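Local structure of Ara h 8 allergen isoform (Arachis hypogaea, 6V8M) at residues P16-F20 with I74-T80; L30-I35 with G141-I146; G48-K54 with L68-I74; I94-F100 with S116-K122. The protein is a PR-10 allergen of peanut whose internal pocket takes up 8-anilino-1-naphthalene sulfonate and which, like its Bet v 1 relatives, probably carries small hydrophobic ligands in plant defence. One frame throughout, in Å; residues are numbered along the deposited sequence.

Contact 1 (P16-F20 with I74-T80); sequences PAKLF and IDEATYT
Phe-20 lays its ring beneath the backbone of the turn at Tyr-79. The CA of Tyr-79 stands over one face of that ring, 3.9 Å from its centroid, in a CH-pi contact. CE1 of Phe-20 comes within 3.4 Å of the carbonyl C of Tyr-79. At the far end of the ring, CG1 of Ile-74 meets its edge, and CG of Glu-76 lies 3.7 Å from CE2 of Phe-20. The ring reaches the turn because its CG is anti to the backbone N (chi1 -171°).

CB of Pro-16 sits almost centrally over one face of the Tyr-79 ring, 3.7 Å from the centroid and 11° off the normal. The carbonyl O of Ala-77 lies over the opposite face. The ring is thus held between the helix start and its own turn.

The turn is braced from within. OD2 of Asp-75 accepts from both N and OG1 of Thr-78, the OG1 bond being 2.8 Å. Leu-104 of strand 95-107 touches Pro-16, Phe-20 and Tyr-79. The segment 74-80 combines an Asx motif, a type I beta turn from Glu-76 to Tyr-79 and a G1 beta bulge, as in a tight beta hairpin, packed here on helix 16-25 of the Bet v 1 fold.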
# COMPACT_ATOMS: atom_id res chain seq x y z
N PRO A 16 14.60 2.11 -9.35
CA PRO A 16 13.66 1.12 -8.83
C PRO A 16 14.23 0.15 -7.79
O PRO A 16 13.49 -0.13 -6.86
CB PRO A 16 13.16 0.40 -10.09
CG PRO A 16 14.26 0.60 -11.11
CD PRO A 16 14.75 2.00 -10.82
N ALA A 17 15.48 -0.30 -7.88
CA ALA A 17 15.99 -1.27 -6.88
C ALA A 17 15.96 -0.58 -5.51
O ALA A 17 15.47 -1.17 -4.52
CB ALA A 17 17.37 -1.75 -7.23
N LYS A 18 16.42 0.66 -5.46
CA LYS A 18 16.46 1.46 -4.21
C LYS A 18 15.03 1.74 -3.73
O LYS A 18 14.76 1.59 -2.50
CB LYS A 18 17.23 2.74 -4.50
CG LYS A 18 17.59 3.60 -3.30
CD LYS A 18 18.77 4.52 -3.60
CE LYS A 18 19.44 5.07 -2.36
NZ LYS A 18 20.92 5.08 -2.48
N LEU A 19 14.14 2.16 -4.63
CA LEU A 19 12.75 2.51 -4.27
C LEU A 19 11.98 1.25 -3.82
O LEU A 19 11.28 1.33 -2.82
CB LEU A 19 12.07 3.18 -5.47
CG LEU A 19 10.69 3.78 -5.20
CD1 LEU A 19 10.75 4.75 -4.02
CD2 LEU A 19 10.19 4.46 -6.48
N PHE A 20 12.19 0.11 -4.46
CA PHE A 20 11.54 -1.18 -4.08
C PHE A 20 12.02 -1.63 -2.70
O PHE A 20 11.22 -2.11 -1.86
CB PHE A 20 11.79 -2.24 -5.13
CG PHE A 20 11.00 -3.49 -4.93
CD1 PHE A 20 9.66 -3.54 -5.30
CD2 PHE A 20 11.55 -4.57 -4.27
CE1 PHE A 20 8.92 -4.69 -5.08
CE2 PHE A 20 10.80 -5.72 -4.06
CZ PHE A 20 9.50 -5.78 -4.48
N ILE A 74 5.01 -11.04 -4.52
CA ILE A 74 6.18 -10.17 -4.25
C ILE A 74 7.37 -10.73 -5.01
O ILE A 74 7.60 -11.96 -4.94
CB ILE A 74 6.43 -10.01 -2.74
CG1 ILE A 74 7.61 -9.08 -2.48
CG2 ILE A 74 6.61 -11.36 -2.04
CD1 ILE A 74 7.77 -8.71 -1.02
N ASP A 75 8.05 -9.88 -5.77
CA ASP A 75 9.20 -10.31 -6.60
C ASP A 75 10.17 -9.14 -6.74
O ASP A 75 9.83 -8.16 -7.42
CB ASP A 75 8.74 -10.87 -7.95
CG ASP A 75 9.90 -11.50 -8.72
OD1 ASP A 75 10.37 -12.57 -8.33
OD2 ASP A 75 10.40 -10.84 -9.63
N GLU A 76 11.36 -9.30 -6.16
CA GLU A 76 12.41 -8.27 -6.17
C GLU A 76 12.87 -7.99 -7.61
O GLU A 76 13.03 -6.83 -7.92
CB GLU A 76 13.61 -8.67 -5.32
CG GLU A 76 13.43 -8.25 -3.87
CD GLU A 76 14.63 -8.50 -2.97
OE1 GLU A 76 14.42 -8.53 -1.74
OE2 GLU A 76 15.76 -8.66 -3.50
N ALA A 77 13.06 -8.99 -8.46
CA ALA A 77 13.70 -8.78 -9.77
C ALA A 77 12.78 -7.95 -10.67
O ALA A 77 13.31 -7.13 -11.48
CB ALA A 77 14.03 -10.06 -10.45
N THR A 78 11.47 -8.12 -10.52
CA THR A 78 10.47 -7.41 -11.35
C THR A 78 9.91 -6.20 -10.60
O THR A 78 9.05 -5.52 -11.15
CB THR A 78 9.35 -8.35 -11.81
OG1 THR A 78 8.65 -8.84 -10.65
CG2 THR A 78 9.86 -9.48 -12.67
N TYR A 79 10.35 -5.93 -9.37
CA TYR A 79 9.88 -4.77 -8.57
C TYR A 79 8.36 -4.84 -8.40
O TYR A 79 7.66 -3.83 -8.47
CB TYR A 79 10.28 -3.46 -9.24
CG TYR A 79 11.72 -3.37 -9.65
CD1 TYR A 79 12.75 -3.51 -8.75
CD2 TYR A 79 12.05 -3.15 -10.97
CE1 TYR A 79 14.07 -3.42 -9.15
CE2 TYR A 79 13.36 -3.04 -11.39
CZ TYR A 79 14.38 -3.15 -10.47
OH TYR A 79 15.68 -3.04 -10.92
N THR A 80 7.85 -6.04 -8.18
CA THR A 80 6.42 -6.38 -8.09
C THR A 80 6.00 -6.51 -6.62
O THR A 80 6.61 -7.27 -5.89
CB THR A 80 6.08 -7.65 -8.87
OG1 THR A 80 6.19 -7.26 -10.24
CG2 THR A 80 4.68 -8.14 -8.58

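Contact 2 (L30-I35 with G141-I146); sequences LTPKLI and GIFKAI. With 2AN (8-anilino-1-naphthalene sulfonate), chain C; 2AN (8-anilino-1-naphthalene sulfonate), chain D; 2AN (8-anilino-1-naphthalene sulfonate), chain E.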
# COMPACT_ATOMS: atom_id res chain seq x y z
N LEU A 30 9.97 0.77 8.01
CA LEU A 30 10.05 2.23 7.72
C LEU A 30 8.71 2.91 7.93
O LEU A 30 8.68 4.05 8.40
CB LEU A 30 10.52 2.44 6.28
CG LEU A 30 12.01 2.36 6.05
CD1 LEU A 30 12.33 2.63 4.59
CD2 LEU A 30 12.76 3.34 6.95
N THR A 31 7.60 2.28 7.56
CA THR A 31 6.31 3.02 7.50
C THR A 31 5.99 3.63 8.86
O THR A 31 5.69 4.81 8.91
CB THR A 31 5.18 2.17 6.91
OG1 THR A 31 5.59 1.86 5.57
CG2 THR A 31 3.86 2.88 6.96
N PRO A 32 5.98 2.90 10.00
CA PRO A 32 5.62 3.53 11.26
C PRO A 32 6.63 4.57 11.75
O PRO A 32 6.30 5.38 12.58
CB PRO A 32 5.46 2.38 12.27
CG PRO A 32 5.97 1.13 11.57
CD PRO A 32 6.20 1.45 10.10
N LYS A 33 7.89 4.49 11.28
CA LYS A 33 8.93 5.48 11.60
C LYS A 33 8.63 6.80 10.90
O LYS A 33 9.03 7.84 11.43
CB LYS A 33 10.30 5.01 11.11
CG LYS A 33 11.05 4.14 12.08
CD LYS A 33 12.49 3.95 11.71
CE LYS A 33 13.08 2.75 12.42
NZ LYS A 33 14.47 2.49 12.00
N LEU A 34 7.99 6.74 9.73
CA LEU A 34 7.78 7.93 8.87
C LEU A 34 6.36 8.48 8.99
O LEU A 34 6.21 9.70 8.78
CB LEU A 34 8.10 7.56 7.43
CG LEU A 34 9.55 7.16 7.19
CD1 LEU A 34 9.75 6.75 5.75
CD2 LEU A 34 10.49 8.29 7.54
N ILE A 35 5.34 7.66 9.25
CA ILE A 35 3.93 8.17 9.32
C ILE A 35 3.53 8.15 10.78
O ILE A 35 3.30 7.07 11.32
CB ILE A 35 2.97 7.36 8.44
CG1 ILE A 35 3.40 7.35 6.97
CG2 ILE A 35 1.54 7.83 8.59
CD1 ILE A 35 3.21 8.66 6.25
N GLY A 141 0.44 8.87 0.36
CA GLY A 141 1.14 9.44 1.52
C GLY A 141 2.24 8.53 2.01
O GLY A 141 3.38 8.99 2.22
N ILE A 142 1.94 7.24 2.18
CA ILE A 142 2.97 6.27 2.64
C ILE A 142 4.07 6.23 1.59
O ILE A 142 5.26 6.32 1.96
CB ILE A 142 2.36 4.88 2.90
CG1 ILE A 142 1.49 4.93 4.16
CG2 ILE A 142 3.44 3.81 2.95
CD1 ILE A 142 0.56 3.75 4.29
N PHE A 143 3.70 6.05 0.32
CA PHE A 143 4.73 5.84 -0.73
C PHE A 143 5.65 7.06 -0.82
O PHE A 143 6.91 6.93 -0.88
CB PHE A 143 4.03 5.56 -2.06
CG PHE A 143 4.98 5.11 -3.12
CD1 PHE A 143 5.64 6.02 -3.91
CD2 PHE A 143 5.20 3.76 -3.34
CE1 PHE A 143 6.51 5.58 -4.90
CE2 PHE A 143 6.05 3.32 -4.34
CZ PHE A 143 6.70 4.24 -5.11
N LYS A 144 5.05 8.25 -0.82
CA LYS A 144 5.79 9.52 -0.99
C LYS A 144 6.58 9.87 0.28
O LYS A 144 7.63 10.52 0.16
CB LYS A 144 4.85 10.62 -1.47
CG LYS A 144 4.34 10.31 -2.86
CD LYS A 144 3.34 11.23 -3.42
CE LYS A 144 2.95 10.81 -4.82
NZ LYS A 144 3.97 11.20 -5.80
N ALA A 145 6.10 9.48 1.45
CA ALA A 145 6.91 9.67 2.68
C ALA A 145 8.17 8.81 2.61
O ALA A 145 9.28 9.28 2.94
CB ALA A 145 6.05 9.41 3.90
N ILE A 146 8.04 7.56 2.14
CA ILE A 146 9.22 6.67 2.00
C ILE A 146 10.13 7.22 0.90
O ILE A 146 11.36 7.25 1.10
CB ILE A 146 8.76 5.23 1.75
CG1 ILE A 146 8.03 4.69 2.99
CG2 ILE A 146 9.98 4.40 1.41
CD1 ILE A 146 7.33 3.36 2.82
C1 2AN C . -1.51 4.15 -5.84
C2 2AN C . -1.68 2.99 -5.13
C3 2AN C . -0.64 2.43 -4.38
C4 2AN C . 0.57 3.03 -4.37
C5 2AN C . 0.80 4.23 -5.08
C6 2AN C . 2.08 4.82 -5.03
C7 2AN C . 2.36 5.95 -5.69
C8 2AN C . 1.37 6.58 -6.45
N 2AN C . -2.59 4.67 -6.61
S 2AN C . -0.99 7.03 -7.52
C9 2AN C . 0.11 6.06 -6.54
C10 2AN C . -0.24 4.84 -5.85
C11 2AN C . -3.97 4.61 -6.36
C12 2AN C . -4.46 4.42 -5.07
C13 2AN C . -5.82 4.35 -4.85
C14 2AN C . -6.71 4.48 -5.89
C15 2AN C . -6.24 4.68 -7.17
C16 2AN C . -4.88 4.74 -7.41
O1 2AN C . -2.14 7.34 -6.75
O2 2AN C . -1.43 6.16 -8.67
O3 2AN C . -0.21 8.13 -8.00
C1 2AN D . -1.89 8.24 6.74
C2 2AN D . -1.28 7.49 5.79
C3 2AN D . -1.51 6.11 5.70
C4 2AN D . -2.31 5.50 6.60
C5 2AN D . -2.96 6.23 7.61
C6 2AN D . -3.83 5.57 8.51
C7 2AN D . -4.48 6.25 9.46
C8 2AN D . -4.34 7.65 9.57
N 2AN D . -1.60 9.60 6.82
S 2AN D . -3.46 10.11 8.96
C9 2AN D . -3.49 8.34 8.75
C10 2AN D . -2.78 7.65 7.71
C11 2AN D . -1.40 10.51 5.77
C12 2AN D . -1.98 10.32 4.51
C13 2AN D . -1.77 11.26 3.51
C14 2AN D . -1.00 12.37 3.75
C15 2AN D . -0.43 12.56 4.99
C16 2AN D . -0.62 11.63 6.00
O1 2AN D . -3.83 10.66 7.69
O2 2AN D . -4.27 10.46 10.08
O3 2AN D . -2.00 10.51 9.29
C1 2AN E . -5.54 1.82 5.64
C2 2AN E . -6.89 2.01 5.57
C3 2AN E . -7.53 2.25 4.35
C4 2AN E . -6.79 2.43 3.24
C5 2AN E . -5.39 2.25 3.25
C6 2AN E . -4.65 2.40 2.05
C7 2AN E . -3.32 2.25 2.03
C8 2AN E . -2.63 1.88 3.19
N 2AN E . -4.91 1.67 6.88
S 2AN E . -2.28 1.11 5.69
C9 2AN E . -3.28 1.78 4.39
C10 2AN E . -4.71 1.94 4.47
C11 2AN E . -5.45 1.90 8.17
C12 2AN E . -4.88 1.17 9.21
C13 2AN E . -5.39 1.28 10.49
C14 2AN E . -6.44 2.13 10.75
C15 2AN E . -7.00 2.87 9.73
C16 2AN E . -6.51 2.75 8.44
O1 2AN E . -3.03 0.03 6.24
O2 2AN E . -1.00 0.76 5.14
O3 2AN E . -2.10 2.17 6.79
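Ala-145 offers a shallow spot on helix 129-152, and Ile-35 fills it. CD1 of Ile-35 lies 3.8 Å from CB of Ala-145 and also faces the carbonyl O of Gly-141. Leu-34 comes down beside it. Its CD1 reaches over the helix backbone, 3.8 Å from CA of Ile-146, and also touches CG1 of that residue.

Ile-146 is the bump from the other side. Its CD1 pushes up to OG1 of Thr-31 at 3.6 Å. A chi1 of -66° sets CG1 anti to the carbonyl carbon, which carries CD1 to Thr-31 and leaves CG2 for CD1 of Leu-30. Ile-142 meets Thr-31 through CG2 and Ile-35 through CG1, each pair of side chains crossing at about a right angle. The axes of the short segments 30-34 and 141-146 stand nearly perpendicular, at 88°, and approach to 9.9 Å. The touching residues gather round the crossing.

The pocket begins at one end of this contact. CD1 of Ile-142 is 3.4 Å from C3 of the chain D 8-anilino-1-naphthalene sulfonate, and CG2 of Ile-35 rests on the same molecule. C6 of the chain C molecule lies 3.4 Å above the plane of the Phe-143 ring, offset toward the rim.

Thr-31 OG1 is spent on the carbonyl O of Gly-27 in its own helix. The contact is therefore held by apolar packing, and the same apolar surface continues into the wall that meets the ligands.

Contact 3 (G48-K54 with L68-I74); sequences GGPGTVK and LHKIDAI. With 2AN (8-anilino-1-naphthalene sulfonate), chain E.
An antiparallel beta ladder joins strands 53-59 and 64-75, preceded by a type II turn from Gly-49 to Thr-52. Lys-54 and His-69 form a hydrogen-bonded pair, with Lys-54 N to His-69 O and His-69 N to Lys-54 O both at 2.8 Å. Val-53 and Lys-70 are the next, non-hydrogen-bonded pair. Beyond them Ile-71 bonds through its N to Thr-52 O and through its O to Gly-51 N.

Ile-71 is the apolar plug of the turn. Its CD1 comes 3.4 Å from the carbonyl O of Gly-48 and 3.7 Å from CB of Thr-52. The Thr-52 and Ile-71 side chains lie side by side and point the same way. CG2 of Ile-74 closes the outer end against CD of Pro-50. Thr-52 OG1 ties the turn to itself, donating to Gly-49 O at 2.7 Å.

Lys-54 and His-69 put their side chains on the pocket face. CE of the extended lysine passes Ile-71 CD1, and its NZ forms a salt bridge with Asp-28. His-69 is gripped at both ring nitrogens, which should fix its rotation. ND1 meets a water at 2.6 Å, and NE2 donates to sulfonate O1 of the chain E 8-anilino-1-naphthalene sulfonate at 2.9 Å. The sulfonate sulfur and the water both lie near the ring plane.

Strand 38-45 flanks the pair beyond Val-53. Strand 80-86 flanks it on the other side, bonding to Leu-68, Lys-70 and Asp-72. Asp-28, at the start of helix 27-34, reaches in to Lys-54.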
# COMPACT_ATOMS: atom_id res chain seq x y z
N GLY A 48 7.03 -12.95 5.07
CA GLY A 48 7.23 -11.83 4.14
C GLY A 48 7.03 -12.22 2.68
O GLY A 48 7.15 -11.32 1.83
N GLY A 49 6.77 -13.51 2.38
CA GLY A 49 6.46 -13.99 1.01
C GLY A 49 4.96 -14.01 0.76
O GLY A 49 4.18 -13.61 1.61
N PRO A 50 4.50 -14.49 -0.43
CA PRO A 50 3.07 -14.55 -0.73
C PRO A 50 2.30 -15.32 0.35
O PRO A 50 2.81 -16.32 0.85
CB PRO A 50 2.99 -15.31 -2.06
CG PRO A 50 4.33 -15.10 -2.68
CD PRO A 50 5.31 -15.01 -1.53
N GLY A 51 1.12 -14.81 0.71
CA GLY A 51 0.28 -15.40 1.77
C GLY A 51 0.52 -14.75 3.13
O GLY A 51 -0.25 -15.05 4.04
N THR A 52 1.58 -13.95 3.29
CA THR A 52 1.90 -13.25 4.56
C THR A 52 0.72 -12.34 4.92
O THR A 52 0.19 -11.63 4.01
CB THR A 52 3.21 -12.46 4.48
OG1 THR A 52 4.27 -13.39 4.28
CG2 THR A 52 3.44 -11.60 5.71
N VAL A 53 0.28 -12.39 6.16
CA VAL A 53 -0.81 -11.52 6.68
C VAL A 53 -0.21 -10.58 7.71
O VAL A 53 0.49 -11.05 8.62
CB VAL A 53 -1.97 -12.35 7.25
CG1 VAL A 53 -3.06 -11.44 7.82
CG2 VAL A 53 -2.53 -13.25 6.16
N LYS A 54 -0.53 -9.30 7.57
CA LYS A 54 -0.04 -8.26 8.49
C LYS A 54 -1.22 -7.55 9.13
O LYS A 54 -2.27 -7.34 8.49
CB LYS A 54 0.80 -7.18 7.79
CG LYS A 54 1.74 -7.70 6.71
CD LYS A 54 2.49 -6.57 6.04
CE LYS A 54 3.31 -7.04 4.86
NZ LYS A 54 3.93 -5.88 4.16
N LEU A 68 -6.14 -5.33 8.10
CA LEU A 68 -5.29 -6.48 7.77
C LEU A 68 -4.82 -6.34 6.33
O LEU A 68 -5.59 -5.85 5.47
CB LEU A 68 -6.04 -7.80 8.01
CG LEU A 68 -6.54 -8.06 9.44
CD1 LEU A 68 -7.16 -9.45 9.49
CD2 LEU A 68 -5.43 -7.95 10.47
N HIS A 69 -3.58 -6.71 6.08
CA HIS A 69 -3.00 -6.77 4.72
C HIS A 69 -2.64 -8.21 4.41
O HIS A 69 -2.11 -8.88 5.29
CB HIS A 69 -1.70 -5.98 4.61
CG HIS A 69 -1.82 -4.51 4.60
ND1 HIS A 69 -0.90 -3.72 3.95
CD2 HIS A 69 -2.68 -3.68 5.24
CE1 HIS A 69 -1.20 -2.46 4.18
NE2 HIS A 69 -2.29 -2.41 4.94
N LYS A 70 -2.83 -8.65 3.17
CA LYS A 70 -2.29 -9.95 2.73
C LYS A 70 -1.39 -9.73 1.50
O LYS A 70 -1.81 -9.04 0.58
CB LYS A 70 -3.44 -10.89 2.38
CG LYS A 70 -3.01 -12.29 1.97
CD LYS A 70 -4.13 -13.03 1.29
CE LYS A 70 -3.86 -14.51 1.11
NZ LYS A 70 -4.82 -15.09 0.13
N ILE A 71 -0.20 -10.32 1.49
CA ILE A 71 0.69 -10.29 0.31
C ILE A 71 0.14 -11.28 -0.72
O ILE A 71 0.08 -12.50 -0.44
CB ILE A 71 2.16 -10.61 0.66
CG1 ILE A 71 2.66 -9.68 1.74
CG2 ILE A 71 3.02 -10.54 -0.59
CD1 ILE A 71 4.12 -9.83 2.08
N ASP A 72 -0.20 -10.77 -1.90
CA ASP A 72 -0.68 -11.62 -3.02
C ASP A 72 0.51 -12.04 -3.90
O ASP A 72 0.58 -13.24 -4.32
CB ASP A 72 -1.77 -10.91 -3.83
CG ASP A 72 -2.98 -10.49 -3.01
OD1 ASP A 72 -3.55 -11.36 -2.30
OD2 ASP A 72 -3.37 -9.32 -3.10
N ALA A 73 1.46 -11.15 -4.13
CA ALA A 73 2.66 -11.48 -4.92
C ALA A 73 3.78 -10.53 -4.52
O ALA A 73 3.49 -9.36 -4.22
CB ALA A 73 2.38 -11.39 -6.41
N ILE A 74 5.01 -11.04 -4.52
CA ILE A 74 6.18 -10.17 -4.25
C ILE A 74 7.37 -10.73 -5.01
O ILE A 74 7.60 -11.96 -4.94
CB ILE A 74 6.43 -10.01 -2.74
CG1 ILE A 74 7.61 -9.08 -2.48
CG2 ILE A 74 6.61 -11.36 -2.04
CD1 ILE A 74 7.77 -8.71 -1.02
C1 2AN E . -5.54 1.82 5.64
C2 2AN E . -6.89 2.01 5.57
C3 2AN E . -7.53 2.25 4.35
C4 2AN E . -6.79 2.43 3.24
C5 2AN E . -5.39 2.25 3.25
C6 2AN E . -4.65 2.40 2.05
C7 2AN E . -3.32 2.25 2.03
C8 2AN E . -2.63 1.88 3.19
N 2AN E . -4.91 1.67 6.88
S 2AN E . -2.28 1.11 5.69
C9 2AN E . -3.28 1.78 4.39
C10 2AN E . -4.71 1.94 4.47
C11 2AN E . -5.45 1.90 8.17
C12 2AN E . -4.88 1.17 9.21
C13 2AN E . -5.39 1.28 10.49
C14 2AN E . -6.44 2.13 10.75
C15 2AN E . -7.00 2.87 9.73
C16 2AN E . -6.51 2.75 8.44
O1 2AN E . -3.03 0.03 6.24
O2 2AN E . -1.00 0.76 5.14
O3 2AN E . -2.10 2.17 6.79
O HOH W 1 1.28 -4.41 2.65

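Contact 4 (I94-F100 with S116-K122); sequences ILEKVSF and SVTFHTK. With 2AN (8-anilino-1-naphthalene sulfonate), chain C.
Backbone hydrogen bonds set the register. Ser-99 and Thr-118 bond in both directions, with Thr-118 N to Ser-99 O at 2.7 Å. His-120 N bonds to Lys-97 O. Glu-96 N bonds to His-120 O, and Lys-122 N to Ile-94 O closes the end.

Glu-96 and Lys-97 both face His-120, which makes a classic beta bulge. The strands form a beta hairpin of the curved antiparallel sheet of the Bet v 1 fold, which wraps around helix 129-152.

Apolar packing lies on the side facing that helix. CG1 of Val-98 is pressed tightly against CG1 of Val-117, at 3.5 Å. The same CG1 of Val-98 stands over the centre of the Phe-119 ring, whose edge meets CD2 of Leu-95. CG1 of Val-117 covers a face of the Phe-100 ring, offset toward the rim. Val-117 CG2 lies 3.7 Å from C11 of the chain C 8-anilino-1-naphthalene sulfonate, and Phe-100 CD2 is 3.9 Å from C3.

Polar groups lie on the other face. CE of Lys-97 sits over the His-120 ring, 3.6 Å from its centroid; chi1 of 64° places CG between the backbone N and the carbonyl carbon, and the extended chain then runs beside the His-120 side chain. A water meets His-120 ND1 at 2.8 Å and weakly donates to Glu-96 OE2.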
# COMPACT_ATOMS: atom_id res chain seq x y z
N ILE A 94 -18.16 0.19 4.04
CA ILE A 94 -18.71 -0.08 2.68
C ILE A 94 -17.79 -1.02 1.88
O ILE A 94 -18.25 -1.55 0.86
CB ILE A 94 -19.01 1.25 1.93
CG1 ILE A 94 -19.96 1.06 0.75
CG2 ILE A 94 -17.74 1.95 1.48
CD1 ILE A 94 -21.25 0.38 1.12
N LEU A 95 -16.53 -1.24 2.29
CA LEU A 95 -15.55 -2.05 1.51
C LEU A 95 -15.49 -3.50 2.02
O LEU A 95 -15.39 -3.69 3.23
CB LEU A 95 -14.18 -1.40 1.60
CG LEU A 95 -14.06 -0.01 0.98
CD1 LEU A 95 -12.70 0.60 1.23
CD2 LEU A 95 -14.37 -0.05 -0.51
N GLU A 96 -15.52 -4.47 1.11
CA GLU A 96 -15.14 -5.88 1.39
C GLU A 96 -13.62 -5.95 1.46
O GLU A 96 -13.08 -6.50 2.46
CB GLU A 96 -15.64 -6.82 0.30
CG GLU A 96 -17.15 -6.99 0.35
CD GLU A 96 -17.84 -7.51 -0.90
OE1 GLU A 96 -19.08 -7.40 -0.95
OE2 GLU A 96 -17.14 -8.02 -1.82
N LYS A 97 -12.96 -5.39 0.45
CA LYS A 97 -11.49 -5.39 0.34
C LYS A 97 -11.06 -4.38 -0.73
O LYS A 97 -11.88 -4.02 -1.60
CB LYS A 97 -10.95 -6.79 0.01
CG LYS A 97 -11.37 -7.35 -1.34
CD LYS A 97 -10.88 -8.77 -1.61
CE LYS A 97 -11.30 -9.26 -2.98
NZ LYS A 97 -10.71 -10.58 -3.34
N VAL A 98 -9.78 -4.03 -0.71
CA VAL A 98 -9.10 -3.31 -1.82
C VAL A 98 -7.83 -4.08 -2.19
O VAL A 98 -7.01 -4.33 -1.32
CB VAL A 98 -8.78 -1.85 -1.47
CG1 VAL A 98 -8.26 -1.12 -2.69
CG2 VAL A 98 -9.98 -1.12 -0.91
N SER A 99 -7.72 -4.48 -3.46
CA SER A 99 -6.56 -5.23 -4.01
C SER A 99 -5.71 -4.27 -4.82
O SER A 99 -6.23 -3.58 -5.71
CB SER A 99 -7.00 -6.43 -4.81
OG SER A 99 -7.62 -7.34 -3.91
N PHE A 100 -4.43 -4.23 -4.48
CA PHE A 100 -3.42 -3.40 -5.14
C PHE A 100 -2.46 -4.29 -5.90
O PHE A 100 -2.00 -5.28 -5.36
CB PHE A 100 -2.61 -2.63 -4.12
CG PHE A 100 -3.39 -1.65 -3.29
CD1 PHE A 100 -4.18 -2.08 -2.24
CD2 PHE A 100 -3.31 -0.31 -3.56
CE1 PHE A 100 -4.90 -1.18 -1.48
CE2 PHE A 100 -4.02 0.59 -2.79
CZ PHE A 100 -4.81 0.16 -1.76
N SER A 116 -2.56 -0.84 -10.33
CA SER A 116 -3.95 -1.27 -10.53
C SER A 116 -4.57 -1.40 -9.15
O SER A 116 -4.04 -2.21 -8.34
CB SER A 116 -4.00 -2.58 -11.26
OG SER A 116 -5.34 -2.91 -11.60
N VAL A 117 -5.71 -0.77 -8.93
CA VAL A 117 -6.36 -0.81 -7.59
C VAL A 117 -7.79 -1.24 -7.81
O VAL A 117 -8.49 -0.55 -8.56
CB VAL A 117 -6.30 0.55 -6.89
CG1 VAL A 117 -6.86 0.45 -5.48
CG2 VAL A 117 -4.89 1.09 -6.86
N THR A 118 -8.18 -2.35 -7.19
CA THR A 118 -9.56 -2.86 -7.34
C THR A 118 -10.26 -2.73 -6.00
O THR A 118 -9.89 -3.47 -5.07
CB THR A 118 -9.65 -4.27 -7.92
OG1 THR A 118 -9.01 -4.24 -9.20
CG2 THR A 118 -11.08 -4.70 -8.14
N PHE A 119 -11.29 -1.88 -5.93
CA PHE A 119 -12.19 -1.76 -4.76
C PHE A 119 -13.35 -2.74 -4.95
O PHE A 119 -13.93 -2.82 -6.03
CB PHE A 119 -12.75 -0.35 -4.62
CG PHE A 119 -11.75 0.74 -4.35
CD1 PHE A 119 -10.94 1.24 -5.37
CD2 PHE A 119 -11.67 1.33 -3.10
CE1 PHE A 119 -10.05 2.28 -5.14
CE2 PHE A 119 -10.80 2.39 -2.89
CZ PHE A 119 -9.98 2.84 -3.89
N HIS A 120 -13.65 -3.51 -3.92
CA HIS A 120 -14.82 -4.41 -3.82
C HIS A 120 -15.74 -3.84 -2.75
O HIS A 120 -15.32 -3.77 -1.58
CB HIS A 120 -14.37 -5.82 -3.47
CG HIS A 120 -13.50 -6.46 -4.50
ND1 HIS A 120 -13.97 -7.43 -5.34
CD2 HIS A 120 -12.20 -6.27 -4.83
CE1 HIS A 120 -13.00 -7.82 -6.15
NE2 HIS A 120 -11.91 -7.12 -5.88
N THR A 121 -16.92 -3.37 -3.15
CA THR A 121 -17.90 -2.77 -2.24
C THR A 121 -19.00 -3.78 -1.93
O THR A 121 -19.35 -4.61 -2.81
CB THR A 121 -18.49 -1.51 -2.87
OG1 THR A 121 -19.06 -1.95 -4.09
CG2 THR A 121 -17.46 -0.42 -3.04
N LYS A 122 -19.63 -3.60 -0.78
CA LYS A 122 -20.87 -4.32 -0.41
C LYS A 122 -22.02 -3.67 -1.18
O LYS A 122 -21.97 -2.45 -1.48
CB LYS A 122 -21.08 -4.26 1.10
CG LYS A 122 -19.92 -4.78 1.94
CD LYS A 122 -20.10 -4.57 3.42
CE LYS A 122 -18.97 -5.17 4.23
NZ LYS A 122 -18.74 -4.39 5.47
C1 2AN C . -1.51 4.15 -5.84
C2 2AN C . -1.68 2.99 -5.13
C3 2AN C . -0.64 2.43 -4.38
C4 2AN C . 0.57 3.03 -4.37
C5 2AN C . 0.80 4.23 -5.08
C6 2AN C . 2.08 4.82 -5.03
C7 2AN C . 2.36 5.95 -5.69
C8 2AN C . 1.37 6.58 -6.45
N 2AN C . -2.59 4.67 -6.61
S 2AN C . -0.99 7.03 -7.52
C9 2AN C . 0.11 6.06 -6.54
C10 2AN C . -0.24 4.84 -5.85
C11 2AN C . -3.97 4.61 -6.36
C12 2AN C . -4.46 4.42 -5.07
C13 2AN C . -5.82 4.35 -4.85
C14 2AN C . -6.71 4.48 -5.89
C15 2AN C . -6.24 4.68 -7.17
C16 2AN C . -4.88 4.74 -7.41
O1 2AN C . -2.14 7.34 -6.75
O2 2AN C . -1.43 6.16 -8.67
O3 2AN C . -0.21 8.13 -8.00
O HOH W 2 -16.64 -8.18 -5.15
O HOH W 3 -5.95 -4.57 -8.56

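How the contacts relate
Contacts 1, 3 and 4 all reach the same antiparallel sheet, while contact 2 joins two helices. Contact 1 packs a helix on a turn by CH-pi contacts, and contact 2 uses aliphatic side chains. Contacts 3 and 4 depend on backbone bonds between strands. All four are partly buried. Contact 2 is nearest the chain's centre and has no exposed residue among those that touch; the others run out to exposed residues. Contacts 1 and 3 share Ile-74, and contacts 1 and 2 touch where Leu-19 packs on Phe-143. Contacts 2 and 4 both touch the chain C ligand. Contacts 2 and 3 meet the chain E ligand, contact 3 by a hydrogen bond to its sulfonate, contact 2 by an isoleucine methyl.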